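Local coordinates for UTP-glucose-1-phosphate uridylyltransferase 2 (Trypanosoma brucei, PDB 3GUE), which probably catalyses the transfer of a uridylyl group from UTP to alpha-D-glucose 1-phosphate, yielding UDP-glucose, the activated sugar, and diphosphate, at residues A[80-85]-A[189-194]; A[96-101]-A[137-142]; A[197-202]-A[316-321]; A[30-35]-A[164-169]. All blocks are in the same frame, centred on the assembly; numbering follows the deposited sequence. Where two conformers were deposited one is given.

Interaction 1 of 4, residues A[80-85]-A[189-194]. With UPG (uridine-5'-diphosphate-glucose), chain C.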
loop_
_atom_site.group_PDB
_atom_site.type_symbol
_atom_site.label_atom_id
_atom_site.label_comp_id
_atom_site.label_asym_id
_atom_site.label_seq_id
_atom_site.Cartn_x
_atom_site.Cartn_y
_atom_site.Cartn_z
ATOM N N LEU A 80 0.860 5.768 12.258
ATOM C CA LEU A 80 -0.206 5.969 11.281
ATOM C C LEU A 80 -0.292 4.739 10.396
ATOM O O LEU A 80 0.726 4.264 9.858
ATOM C CB LEU A 80 0.061 7.213 10.417
ATOM C CG LEU A 80 -0.897 7.674 9.299
ATOM C CD1 LEU A 80 -2.293 7.854 9.739
ATOM C CD2 LEU A 80 -0.392 8.980 8.700
ATOM N N LYS A 81 -1.504 4.212 10.261
ATOM C CA LYS A 81 -1.766 3.139 9.286
ATOM C C LYS A 81 -2.591 3.735 8.150
ATOM O O LYS A 81 -3.630 4.359 8.406
ATOM C CB LYS A 81 -2.523 1.991 9.986
ATOM C CG LYS A 81 -1.667 0.746 10.326
ATOM C CD LYS A 81 -1.382 -0.072 9.052
ATOM C CE LYS A 81 -1.049 -1.545 9.339
ATOM N NZ LYS A 81 0.435 -1.811 9.295
ATOM N N LEU A 82 -2.108 3.599 6.912
ATOM C CA LEU A 82 -2.834 4.059 5.726
ATOM C C LEU A 82 -4.111 3.195 5.551
ATOM O O LEU A 82 -4.069 1.968 5.675
ATOM C CB LEU A 82 -1.943 3.982 4.478
ATOM C CG LEU A 82 -0.591 4.725 4.521
ATOM C CD1 LEU A 82 0.245 4.523 3.235
ATOM C CD2 LEU A 82 -0.744 6.238 4.860
ATOM N N ASN A 83 -5.228 3.837 5.231
ATOM C CA ASN A 83 -6.527 3.144 5.168
ATOM C C ASN A 83 -7.504 3.807 4.178
ATOM O O ASN A 83 -8.720 3.673 4.310
ATOM C CB ASN A 83 -7.118 3.095 6.592
ATOM C CG ASN A 83 -8.298 2.138 6.716
ATOM O OD1 ASN A 83 -8.245 0.986 6.265
ATOM N ND2 ASN A 83 -9.376 2.628 7.279
ATOM N N GLY A 84 -6.952 4.505 3.177
ATOM C CA GLY A 84 -7.724 5.424 2.327
ATOM C C GLY A 84 -7.996 4.913 0.926
ATOM O O GLY A 84 -8.815 5.480 0.218
ATOM N N GLY A 85 -7.352 3.822 0.529
ATOM C CA GLY A 85 -7.516 3.314 -0.831
ATOM C C GLY A 85 -8.848 2.601 -1.012
ATOM O O GLY A 85 -9.514 2.238 -0.034
ATOM N N PRO A 189 -6.406 11.054 -3.585
ATOM C CA PRO A 189 -5.292 11.336 -4.512
ATOM C C PRO A 189 -3.957 10.575 -4.273
ATOM O O PRO A 189 -2.892 11.076 -4.653
ATOM C CB PRO A 189 -5.093 12.835 -4.336
ATOM C CG PRO A 189 -5.551 13.142 -2.945
ATOM C CD PRO A 189 -6.523 12.081 -2.519
ATOM N N GLY A 190 -4.018 9.410 -3.628
ATOM C CA GLY A 190 -2.825 8.589 -3.323
ATOM C C GLY A 190 -2.460 8.778 -1.867
ATOM O O GLY A 190 -2.877 9.756 -1.270
ATOM N N HIS A 191 -1.726 7.820 -1.289
ATOM C CA HIS A 191 -1.126 7.960 0.032
ATOM C C HIS A 191 -0.038 9.071 0.126
ATOM O O HIS A 191 0.268 9.544 1.211
ATOM C CB HIS A 191 -0.673 6.581 0.608
ATOM C CG HIS A 191 0.072 5.723 -0.382
ATOM N ND1 HIS A 191 1.326 6.042 -0.849
ATOM C CD2 HIS A 191 -0.297 4.600 -1.047
ATOM C CE1 HIS A 191 1.715 5.140 -1.741
ATOM N NE2 HIS A 191 0.743 4.255 -1.885
ATOM N N GLY A 192 0.502 9.527 -1.004
ATOM C CA GLY A 192 1.362 10.713 -1.015
ATOM C C GLY A 192 0.679 11.925 -0.407
ATOM O O GLY A 192 1.365 12.867 0.026
ATOM N N ASP A 193 -0.668 11.862 -0.355
ATOM C CA ASP A 193 -1.573 12.898 0.158
ATOM C C ASP A 193 -1.338 13.135 1.648
ATOM O O ASP A 193 -1.639 14.196 2.168
ATOM C CB ASP A 193 -3.029 12.458 -0.087
ATOM C CG ASP A 193 -4.058 13.590 0.019
ATOM O OD1 ASP A 193 -3.770 14.756 -0.327
ATOM O OD2 ASP A 193 -5.215 13.292 0.390
ATOM N N VAL A 194 -0.779 12.138 2.332
ATOM C CA VAL A 194 -0.551 12.224 3.778
ATOM C C VAL A 194 0.141 13.498 4.303
ATOM O O VAL A 194 -0.219 14.019 5.356
ATOM C CB VAL A 194 0.183 10.951 4.307
ATOM C CG1 VAL A 194 1.641 10.865 3.761
ATOM C CG2 VAL A 194 0.135 10.927 5.838
HETATM N N1 UPG C . -4.096 4.409 0.330
HETATM C C2 UPG C . -4.534 5.580 0.982
HETATM N N3 UPG C . -4.894 6.652 0.185
HETATM C C4 UPG C . -4.841 6.622 -1.188
HETATM C C5 UPG C . -4.389 5.470 -1.844
HETATM C C6 UPG C . -4.010 4.359 -1.097
HETATM O O2 UPG C . -4.644 5.704 2.211
HETATM O O4 UPG C . -5.204 7.637 -1.798
HETATM C C1C UPG C . -3.688 3.219 1.145
HETATM C C2C UPG C . -4.220 1.825 0.798
HETATM O O2C UPG C . -5.531 1.628 1.345
HETATM C C3C UPG C . -3.191 0.965 1.528
HETATM C C4C UPG C . -1.898 1.728 1.288
HETATM O O4C UPG C . -2.264 3.100 0.980
HETATM O O3C UPG C . -3.471 0.992 2.926
HETATM C C5C UPG C . -1.112 1.163 0.060
HETATM O O5C UPG C . -1.754 1.371 -1.169
HETATM P PA UPG C . -1.763 0.225 -2.306
HETATM O O1A UPG C . -2.151 -1.022 -1.588
HETATM O O2A UPG C . -2.518 0.641 -3.494
HETATM O O3A UPG C . -0.162 0.102 -2.666
HETATM P PB UPG C . 0.663 0.932 -3.796
HETATM O O1B UPG C . 0.413 2.368 -3.584
HETATM O O2B UPG C . 0.466 0.336 -5.155
HETATM O O3B UPG C . 2.149 0.493 -3.376
HETATM C "C1'" UPG C . 2.674 0.923 -2.067
HETATM C "C2'" UPG C . 3.925 1.760 -2.291
HETATM C "C3'" UPG C . 4.915 0.909 -3.077
HETATM C "C4'" UPG C . 5.259 -0.342 -2.253
HETATM C "C5'" UPG C . 3.970 -1.135 -1.918
HETATM C "C6'" UPG C . 4.247 -2.174 -0.862
HETATM O "O2'" UPG C . 3.627 2.956 -3.035
HETATM O "O3'" UPG C . 6.052 1.693 -3.393
HETATM O "O4'" UPG C . 6.166 -1.173 -2.961
HETATM O "O5'" UPG C . 2.931 -0.296 -1.342
HETATM O "O6'" UPG C . 3.178 -3.122 -0.844
#
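Leu80 and Leu82, alternate residues of strand 77-83, turn their side chains toward 189-194 and make the compact half of this contact. CD2 of Leu80 lies 3.5 Å from CG2 of Val194, the two branched side chains running antiparallel past one another. Leu82 lies nearly perpendicular to His191, with its CD1 3.5 Å from the histidine CB. All four residues are buried.

Past Leu82 the protein-to-protein packing gives out and UDP-glucose lies between the segments, bound from both. Gly84 N makes a weak hydrogen bond to the uracil O2, and Gly85 N, on the partly exposed side, one of 3.0 Å to the ribose O2C. Across the base, Gly190 N reaches O4, again weakly. His191 is gripped at both ring nitrogens: NE2 donates to the phosphate oxygen O1B at 2.6 Å and 165°, near the ring plane, while ND1 bonds to Met352 N, which should fix the ring's rotation.

The contact thus lies at the C-terminal end of a central strand of the mixed seven-stranded sheet, flanked by parallel strands 128-132 and 214-219, with helix 194-201 starting at Val194.

Interaction 2 of 4, residues A[96-101]-A[137-142]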
loop_
_atom_site.group_PDB
_atom_site.type_symbol
_atom_site.label_atom_id
_atom_site.label_comp_id
_atom_site.label_asym_id
_atom_site.label_seq_id
_atom_site.Cartn_x
_atom_site.Cartn_y
_atom_site.Cartn_z
ATOM N N LYS A 96 -10.214 -2.294 2.030
ATOM C CA LYS A 96 -9.621 -3.643 2.018
ATOM C C LYS A 96 -9.265 -4.136 3.426
ATOM O O LYS A 96 -9.206 -5.314 3.649
ATOM C CB LYS A 96 -8.377 -3.668 1.126
ATOM C CG LYS A 96 -7.720 -5.027 0.963
ATOM C CD LYS A 96 -6.345 -4.857 0.343
ATOM C CE LYS A 96 -6.463 -4.517 -1.144
ATOM N NZ LYS A 96 -5.227 -3.868 -1.689
ATOM N N SER A 97 -9.056 -3.232 4.371
ATOM C CA SER A 97 -8.739 -3.622 5.750
ATOM C C SER A 97 -9.872 -4.408 6.453
ATOM O O SER A 97 -9.622 -5.095 7.437
ATOM C CB SER A 97 -8.308 -2.390 6.599
ATOM O OG SER A 97 -9.402 -1.494 6.851
ATOM N N LEU A 98 -11.108 -4.275 5.957
ATOM C CA LEU A 98 -12.265 -4.973 6.515
ATOM C C LEU A 98 -12.387 -6.375 5.915
ATOM O O LEU A 98 -13.321 -7.133 6.219
ATOM C CB LEU A 98 -13.536 -4.140 6.312
ATOM C CG LEU A 98 -13.492 -2.783 7.041
ATOM C CD1 LEU A 98 -14.826 -2.064 6.909
ATOM C CD2 LEU A 98 -13.097 -2.950 8.500
ATOM N N LEU A 99 -11.427 -6.721 5.060
ATOM C CA LEU A 99 -11.333 -8.099 4.551
ATOM C C LEU A 99 -10.897 -9.108 5.639
ATOM O O LEU A 99 -9.999 -8.818 6.422
ATOM C CB LEU A 99 -10.395 -8.166 3.350
ATOM C CG LEU A 99 -11.013 -8.222 1.946
ATOM C CD1 LEU A 99 -12.063 -7.141 1.736
ATOM C CD2 LEU A 99 -9.886 -8.121 0.900
ATOM N N GLN A 100 -11.536 -10.279 5.666
ATOM C CA GLN A 100 -11.161 -11.327 6.624
ATOM C C GLN A 100 -9.799 -11.884 6.230
ATOM O O GLN A 100 -9.513 -12.092 5.034
ATOM C CB GLN A 100 -12.204 -12.470 6.713
ATOM C CG GLN A 100 -13.581 -12.095 7.335
ATOM C CD GLN A 100 -14.556 -13.297 7.580
ATOM O OE1 GLN A 100 -14.862 -14.097 6.670
ATOM N NE2 GLN A 100 -15.075 -13.390 8.817
ATOM N N VAL A 101 -8.971 -12.145 7.241
ATOM C CA VAL A 101 -7.585 -12.589 7.046
ATOM C C VAL A 101 -7.352 -14.006 7.628
ATOM O O VAL A 101 -7.023 -14.921 6.886
ATOM C CB VAL A 101 -6.599 -11.497 7.554
ATOM C CG1 VAL A 101 -5.186 -11.994 7.616
ATOM C CG2 VAL A 101 -6.621 -10.318 6.611
ATOM N N SER A 137 -14.026 5.817 5.486
ATOM C CA SER A 137 -14.223 6.375 6.825
ATOM C C SER A 137 -15.381 5.780 7.640
ATOM O O SER A 137 -15.179 5.347 8.786
ATOM C CB SER A 137 -14.399 7.894 6.733
ATOM O OG SER A 137 -14.762 8.423 8.007
ATOM N N GLY A 138 -16.589 5.796 7.056
ATOM C CA GLY A 138 -17.818 5.310 7.714
ATOM C C GLY A 138 -17.821 3.834 8.106
ATOM O O GLY A 138 -18.203 3.472 9.235
ATOM N N GLU A 139 -17.466 2.973 7.151
ATOM C CA GLU A 139 -17.313 1.535 7.399
ATOM C C GLU A 139 -16.257 1.197 8.448
ATOM O O GLU A 139 -16.450 0.273 9.253
ATOM C CB GLU A 139 -16.967 0.789 6.100
ATOM C CG GLU A 139 -18.167 0.460 5.258
ATOM C CD GLU A 139 -17.906 -0.684 4.330
ATOM O OE1 GLU A 139 -18.150 -0.514 3.113
ATOM O OE2 GLU A 139 -17.460 -1.759 4.805
ATOM N N THR A 140 -15.128 1.907 8.391
ATOM C CA THR A 140 -14.051 1.771 9.360
ATOM C C THR A 140 -14.510 2.195 10.751
ATOM O O THR A 140 -14.293 1.468 11.739
ATOM C CB THR A 140 -12.767 2.604 8.961
ATOM O OG1 THR A 140 -12.267 2.147 7.711
ATOM C CG2 THR A 140 -11.673 2.432 9.959
ATOM N N LYS A 141 -15.160 3.363 10.832
ATOM C CA LYS A 141 -15.674 3.840 12.109
ATOM C C LYS A 141 -16.631 2.818 12.716
ATOM O O LYS A 141 -16.480 2.460 13.888
ATOM C CB LYS A 141 -16.374 5.204 11.981
ATOM C CG LYS A 141 -16.769 5.778 13.343
ATOM C CD LYS A 141 -17.285 7.214 13.278
ATOM C CE LYS A 141 -17.673 7.647 14.642
ATOM N NZ LYS A 141 -17.709 9.127 14.732
ATOM N N ASN A 142 -17.576 2.308 11.914
ATOM C CA ASN A 142 -18.576 1.391 12.466
ATOM C C ASN A 142 -17.959 0.060 12.877
ATOM O O ASN A 142 -18.334 -0.488 13.925
ATOM C CB ASN A 142 -19.783 1.188 11.549
ATOM C CG ASN A 142 -21.074 0.911 12.343
ATOM O OD1 ASN A 142 -21.639 1.825 12.982
ATOM N ND2 ASN A 142 -21.532 -0.348 12.326
#
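Leu98 meets Glu139 and Thr140 where a short 3-10 segment, 96-98, faces the first turn of helix 137-143, at one flank of the nucleotidyltransferase domain of the GT-A clan.

The direct contact is van der Waals packing, and one methyl carries it. Leu98 CG lies anti to its carbonyl carbon (chi1 -63°), and CD1 ends against the flank of Glu139, 3.7 Å from the glutamate CB and 3.4 Å from OE2. The two side chains meet at a slant. The same Leu98 CD1 comes within 4.2 Å of Thr140 N, near the helix backbone. Leu108 of helix 107-122 touches both Leu98 and Thr140. The glutamate is exposed, has a sulfate ion close by, and forms the outer border of the contact.

Polar links between the segments are indirect. Asn83, which binds UDP-glucose, receives one segment at each end of its amide: Ser97 OG bonds to its OD1 and Thr140 OG1 to its ND2. Asn132 OD1 is a further partner of ND2, and together these bonds should fix the amide's orientation; the 3-10 segment and the helix thus probably act as a second shell to the sugar nucleotide. Lys96, predicted to bind UTP, opens the 3-10 segment, and its NZ bonds to Val375 O. Within the helix turn, Thr140 OG1 also hydrogen-bonds to Thr136 O, the backbone carbonyl one turn earlier.

Interaction 3 of 4, residues A[197-202]-A[316-321]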
loop_
_atom_site.group_PDB
_atom_site.type_symbol
_atom_site.label_atom_id
_atom_site.label_comp_id
_atom_site.label_asym_id
_atom_site.label_seq_id
_atom_site.Cartn_x
_atom_site.Cartn_y
_atom_site.Cartn_z
ATOM N N VAL A 197 -2.210 16.575 4.033
ATOM C CA VAL A 197 -3.300 16.328 4.982
ATOM C C VAL A 197 -2.861 16.576 6.428
ATOM O O VAL A 197 -3.572 17.273 7.184
ATOM C CB VAL A 197 -3.873 14.922 4.812
ATOM C CG1 VAL A 197 -4.819 14.585 5.963
ATOM C CG2 VAL A 197 -4.580 14.809 3.435
ATOM N N LEU A 198 -1.710 16.014 6.806
ATOM C CA LEU A 198 -1.110 16.266 8.126
ATOM C C LEU A 198 -0.899 17.769 8.383
ATOM O O LEU A 198 -1.182 18.269 9.477
ATOM C CB LEU A 198 0.215 15.487 8.296
ATOM C CG LEU A 198 0.145 14.024 8.744
ATOM C CD1 LEU A 198 1.578 13.399 8.796
ATOM C CD2 LEU A 198 -0.600 13.873 10.070
ATOM N N TYR A 199 -0.388 18.471 7.369
ATOM C CA TYR A 199 -0.056 19.901 7.459
ATOM C C TYR A 199 -1.315 20.754 7.516
ATOM O O TYR A 199 -1.490 21.536 8.441
ATOM C CB TYR A 199 0.784 20.342 6.245
ATOM C CG TYR A 199 1.337 21.766 6.329
ATOM C CD1 TYR A 199 2.188 22.150 7.376
ATOM C CD2 TYR A 199 1.020 22.724 5.355
ATOM C CE1 TYR A 199 2.697 23.422 7.446
ATOM C CE2 TYR A 199 1.530 24.009 5.423
ATOM C CZ TYR A 199 2.359 24.349 6.467
ATOM O OH TYR A 199 2.861 25.621 6.548
ATOM N N SER A 200 -2.183 20.572 6.523
ATOM C CA SER A 200 -3.366 21.421 6.414
ATOM C C SER A 200 -4.470 21.119 7.432
ATOM O O SER A 200 -5.302 22.000 7.719
ATOM C CB SER A 200 -3.894 21.438 4.979
ATOM O OG SER A 200 -3.117 22.332 4.196
ATOM N N SER A 201 -4.487 19.910 8.000
ATOM C CA SER A 201 -5.510 19.585 9.025
ATOM C C SER A 201 -5.232 20.192 10.399
ATOM O O SER A 201 -6.143 20.312 11.229
ATOM C CB SER A 201 -5.635 18.081 9.220
ATOM O OG SER A 201 -4.379 17.556 9.616
ATOM N N GLY A 202 -3.961 20.498 10.664
ATOM C CA GLY A 202 -3.550 20.985 11.983
ATOM C C GLY A 202 -3.139 19.828 12.881
ATOM O O GLY A 202 -2.788 20.038 14.031
ATOM N N MET A 316 9.877 21.735 6.006
ATOM C CA MET A 316 9.735 21.643 4.550
ATOM C C MET A 316 8.421 22.271 4.079
ATOM O O MET A 316 8.426 23.120 3.181
ATOM C CB MET A 316 9.857 20.197 4.081
ATOM C CG MET A 316 10.185 20.028 2.586
ATOM S SD MET A 316 10.568 18.304 2.182
ATOM C CE MET A 316 11.279 17.766 3.744
ATOM N N MET A 317 7.314 21.886 4.716
ATOM C CA MET A 317 5.984 22.356 4.325
ATOM C C MET A 317 5.888 23.883 4.403
ATOM O O MET A 317 5.368 24.510 3.481
ATOM C CB MET A 317 4.868 21.687 5.152
ATOM C CG MET A 317 4.740 20.165 5.007
ATOM S SD MET A 317 4.423 19.518 3.365
ATOM C CE MET A 317 2.700 19.956 3.158
ATOM N N ASP A 318 6.398 24.461 5.496
ATOM C CA ASP A 318 6.466 25.914 5.668
ATOM C C ASP A 318 7.274 26.542 4.545
ATOM O O ASP A 318 6.820 27.483 3.901
ATOM C CB ASP A 318 7.110 26.288 7.015
ATOM C CG ASP A 318 6.129 26.241 8.185
ATOM O OD1 ASP A 318 4.894 26.314 7.954
ATOM O OD2 ASP A 318 6.608 26.176 9.346
ATOM N N GLU A 319 8.471 26.007 4.331
ATOM C CA GLU A 319 9.406 26.479 3.314
ATOM C C GLU A 319 8.754 26.496 1.925
ATOM O O GLU A 319 8.809 27.495 1.216
ATOM C CB GLU A 319 10.638 25.572 3.338
ATOM C CG GLU A 319 11.828 25.982 2.495
ATOM C CD GLU A 319 12.933 24.946 2.591
ATOM O OE1 GLU A 319 13.628 24.907 3.632
ATOM O OE2 GLU A 319 13.097 24.160 1.631
ATOM N N GLN A 320 8.095 25.401 1.572
ATOM C CA GLN A 320 7.518 25.233 0.242
ATOM C C GLN A 320 6.053 25.688 0.144
ATOM O O GLN A 320 5.378 25.431 -0.860
ATOM C CB GLN A 320 7.708 23.786 -0.207
ATOM C CG GLN A 320 9.138 23.312 -0.003
ATOM C CD GLN A 320 9.634 22.463 -1.141
ATOM O OE1 GLN A 320 10.038 21.305 -0.944
ATOM N NE2 GLN A 320 9.599 23.024 -2.357
ATOM N N LEU A 321 5.585 26.373 1.189
ATOM C CA LEU A 321 4.245 26.983 1.247
ATOM C C LEU A 321 3.126 25.946 1.083
ATOM O O LEU A 321 2.192 26.121 0.293
ATOM C CB LEU A 321 4.120 28.141 0.232
ATOM C CG LEU A 321 5.351 29.063 0.087
ATOM C CD1 LEU A 321 5.543 29.533 -1.346
ATOM C CD2 LEU A 321 5.337 30.240 1.059
#
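Tyr199 lays one face of its ring against Met317 and offers its hydroxyl to Asp318, so that two successive residues of helix 310-319 receive the same aromatic group in two different ways. With CG anti to the backbone N (chi1 -172°), the tyrosine extends from helix 194-201 toward the other helix. Met317 CB sits almost on the ring normal, 3.5 Å from the centroid and 13° off axis, over the middle of the face.

The rest of the methionine runs back past the ring. Bends at chi2 and chi3 bring its CE to 3.7 Å from Tyr199 CB, while SD stays oblique to the ring, 5.3 Å from the centroid.

Asp318 approaches at the edge. Tyr199 OH donates to OD1 at 2.6 Å, on the anti side of the carboxylate and a little out of its plane; ring and carboxylate planes are turned 73° apart. The other oxygen, OD2, has a long, weak ion pair with Lys314.

Here two helices meet near their C-terminal ends. The methionine side combines a CH-pi and an oblique Met-aromatic contact. Met317 and Asp318 also give their carbonyl oxygens to the Schellman motif that ends helix 310-319, with Leu321 as its positive-phi C-prime residue.

Interaction 4 of 4, residues A[30-35]-A[164-169]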
loop_
_atom_site.group_PDB
_atom_site.type_symbol
_atom_site.label_atom_id
_atom_site.label_comp_id
_atom_site.label_asym_id
_atom_site.label_seq_id
_atom_site.Cartn_x
_atom_site.Cartn_y
_atom_site.Cartn_z
ATOM N N HIS A 30 -5.220 23.456 -5.151
ATOM C CA HIS A 30 -4.039 24.091 -5.757
ATOM C C HIS A 30 -2.992 23.090 -6.306
ATOM O O HIS A 30 -2.554 23.221 -7.446
ATOM C CB HIS A 30 -3.445 25.103 -4.759
ATOM C CG HIS A 30 -2.116 25.669 -5.155
ATOM N ND1 HIS A 30 -1.105 25.887 -4.246
ATOM C CD2 HIS A 30 -1.634 26.067 -6.355
ATOM C CE1 HIS A 30 -0.053 26.387 -4.870
ATOM N NE2 HIS A 30 -0.350 26.510 -6.150
ATOM N N ILE A 31 -2.583 22.118 -5.488
ATOM C CA ILE A 31 -1.664 21.056 -5.908
ATOM C C ILE A 31 -2.266 20.240 -7.083
ATOM O O ILE A 31 -1.576 19.962 -8.067
ATOM C CB ILE A 31 -1.291 20.127 -4.710
ATOM C CG1 ILE A 31 -0.688 20.951 -3.549
ATOM C CG2 ILE A 31 -0.355 18.976 -5.142
ATOM C CD1 ILE A 31 -0.223 20.100 -2.324
ATOM N N PHE A 32 -3.539 19.873 -6.983
ATOM C CA PHE A 32 -4.226 19.167 -8.070
ATOM C C PHE A 32 -4.216 19.943 -9.401
ATOM O O PHE A 32 -4.004 19.352 -10.458
ATOM C CB PHE A 32 -5.670 18.779 -7.667
ATOM C CG PHE A 32 -6.464 18.103 -8.787
ATOM C CD1 PHE A 32 -6.376 16.731 -8.993
ATOM C CD2 PHE A 32 -7.277 18.860 -9.645
ATOM C CE1 PHE A 32 -7.082 16.123 -10.034
ATOM C CE2 PHE A 32 -7.971 18.264 -10.682
ATOM C CZ PHE A 32 -7.889 16.904 -10.878
ATOM N N LEU A 33 -4.455 21.251 -9.350
ATOM C CA LEU A 33 -4.576 22.040 -10.577
ATOM C C LEU A 33 -3.207 22.283 -11.207
ATOM O O LEU A 33 -3.109 22.427 -12.421
ATOM C CB LEU A 33 -5.362 23.352 -10.367
ATOM C CG LEU A 33 -6.847 23.184 -10.046
ATOM C CD1 LEU A 33 -7.509 24.501 -9.723
ATOM C CD2 LEU A 33 -7.535 22.521 -11.212
ATOM N N ILE A 34 -2.164 22.282 -10.369
ATOM C CA ILE A 34 -0.768 22.213 -10.829
ATOM C C ILE A 34 -0.572 20.967 -11.685
ATOM O O ILE A 34 -0.130 21.074 -12.836
ATOM C CB ILE A 34 0.237 22.213 -9.629
ATOM C CG1 ILE A 34 0.378 23.635 -9.089
ATOM C CG2 ILE A 34 1.606 21.664 -10.034
ATOM C CD1 ILE A 34 0.850 23.717 -7.648
ATOM N N GLN A 35 -0.908 19.801 -11.119
ATOM C CA GLN A 35 -0.802 18.515 -11.811
ATOM C C GLN A 35 -1.674 18.427 -13.075
ATOM O O GLN A 35 -1.249 17.847 -14.079
ATOM C CB GLN A 35 -1.184 17.364 -10.874
ATOM C CG GLN A 35 -0.419 17.296 -9.554
ATOM C CD GLN A 35 -0.974 16.246 -8.636
ATOM O OE1 GLN A 35 -2.188 16.018 -8.604
ATOM N NE2 GLN A 35 -0.094 15.578 -7.895
ATOM N N ARG A 164 -10.059 14.286 -1.434
ATOM C CA ARG A 164 -10.534 13.633 -2.658
ATOM C C ARG A 164 -10.444 14.574 -3.844
ATOM O O ARG A 164 -10.524 15.810 -3.696
ATOM C CB ARG A 164 -11.944 13.069 -2.528
ATOM C CG ARG A 164 -13.002 14.019 -2.005
ATOM C CD ARG A 164 -14.357 13.319 -2.097
ATOM N NE ARG A 164 -15.484 14.252 -2.050
ATOM C CZ ARG A 164 -16.753 13.880 -2.226
ATOM N NH1 ARG A 164 -17.049 12.600 -2.444
ATOM N NH2 ARG A 164 -17.729 14.779 -2.170
ATOM N N VAL A 165 -10.279 13.963 -5.014
ATOM C CA VAL A 165 -10.045 14.685 -6.245
ATOM C C VAL A 165 -10.956 14.088 -7.334
ATOM O O VAL A 165 -11.265 12.901 -7.310
ATOM C CB VAL A 165 -8.502 14.713 -6.657
ATOM C CG1 VAL A 165 -7.613 15.170 -5.499
ATOM C CG2 VAL A 165 -7.999 13.395 -7.170
ATOM N N PRO A 166 -11.421 14.910 -8.285
ATOM C CA PRO A 166 -12.239 14.225 -9.293
ATOM C C PRO A 166 -11.395 13.425 -10.285
ATOM O O PRO A 166 -10.240 13.784 -10.556
ATOM C CB PRO A 166 -12.949 15.399 -10.000
ATOM C CG PRO A 166 -12.001 16.518 -9.910
ATOM C CD PRO A 166 -11.319 16.364 -8.551
ATOM N N LYS A 167 -11.943 12.306 -10.751
ATOM C CA LYS A 167 -11.433 11.595 -11.920
ATOM C C LYS A 167 -11.712 12.541 -13.077
ATOM O O LYS A 167 -12.730 13.240 -13.064
ATOM C CB LYS A 167 -12.204 10.309 -12.147
ATOM C CG LYS A 167 -12.033 9.285 -11.034
ATOM C CD LYS A 167 -12.908 8.085 -11.319
ATOM C CE LYS A 167 -12.925 7.143 -10.125
ATOM N NZ LYS A 167 -13.683 5.889 -10.425
ATOM N N ILE A 168 -10.802 12.621 -14.039
ATOM C CA ILE A 168 -10.967 13.602 -15.119
ATOM C C ILE A 168 -10.982 12.842 -16.459
ATOM O O ILE A 168 -10.303 11.843 -16.579
ATOM C CB ILE A 168 -9.903 14.738 -15.044
ATOM C CG1 ILE A 168 -8.465 14.195 -15.139
ATOM C CG2 ILE A 168 -10.073 15.567 -13.709
ATOM C CD1 ILE A 168 -7.464 15.236 -15.674
ATOM N N ARG A 169 -11.777 13.291 -17.427
ATOM C CA ARG A 169 -11.907 12.576 -18.709
ATOM C C ARG A 169 -10.566 12.574 -19.447
ATOM O O ARG A 169 -9.873 13.602 -19.507
ATOM C CB ARG A 169 -12.976 13.228 -19.594
ATOM C CG ARG A 169 -14.414 13.295 -19.055
ATOM C CD ARG A 169 -15.342 13.991 -20.106
ATOM N NE ARG A 169 -15.326 13.327 -21.428
ATOM C CZ ARG A 169 -16.319 12.614 -21.957
ATOM N NH1 ARG A 169 -17.469 12.464 -21.310
ATOM N NH2 ARG A 169 -16.178 12.078 -23.167
#
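Phe32 projects from helix 26-40 onto Val165, Pro166 and Ile168 of strand 165-169, a strand of the four-stranded antiparallel sheet, giving a small helix-on-sheet packing unit. The shape of the contact is one flat bump against a shallow hollow. The bump is the Phe32 ring, carried away from the helix by a side chain whose CG stands anti to the backbone N (chi1 177°). The hollow is lined by three residues of the strand: Val165 and Ile168 both point toward the helix, Pro166 lies between them, and Lys167 points away.

Each part of the lining meets a different part of the ring. At the near side, Val165 leans obliquely on the CD1 flank, its CB 3.7 Å from Phe32 CD1, and the two side chains lie askew to each other. Pro166 sets its CD over one face, off-centre toward the rim, 4.2 Å from Phe32 CZ. The carbonyl O of Pro166 approaches the same end of the ring, 3.9 Å from Phe32 CZ.

Other parts of the fold complete the surroundings. Cys15 and Met19 of helix 10-21 and Leu348 of strand 344-349 also touch Phe32. A dithiol, probably from the crystallisation liquor, sits beside the ring in a pocket that includes Ile31, Gln35 and Val165; Gln35 NE2 makes a weak hydrogen bond to it.

At the far end the ring is met in its own plane: Ile168, running antiparallel to the phenylalanine side chain, sets CG2 at the edge, 3.8 Å from Phe32 CZ.

All four contacts belong to the GT-A-type uridylyltransferase family region. Interaction 1 is the hub, on a central strand of the mixed sheet where the sugar nucleotide binds. Interaction 2, its centre about 15 Å from that of interaction 1, reaches the binding site through Asn83, and its segments fall within the chain excursion between 80-85 and 189-194. Interaction 4, with centres about 16 Å apart, reaches it through Pro189, packed on Val165; the two alternate along the chain, interlacing helix 26-40, near the N-terminus, with the core. Interaction 3 follows almost at once along the chain, connected through helix 194-201, which starts at Val194. Interactions 2 and 3, centres about 29 Å apart, do not touch.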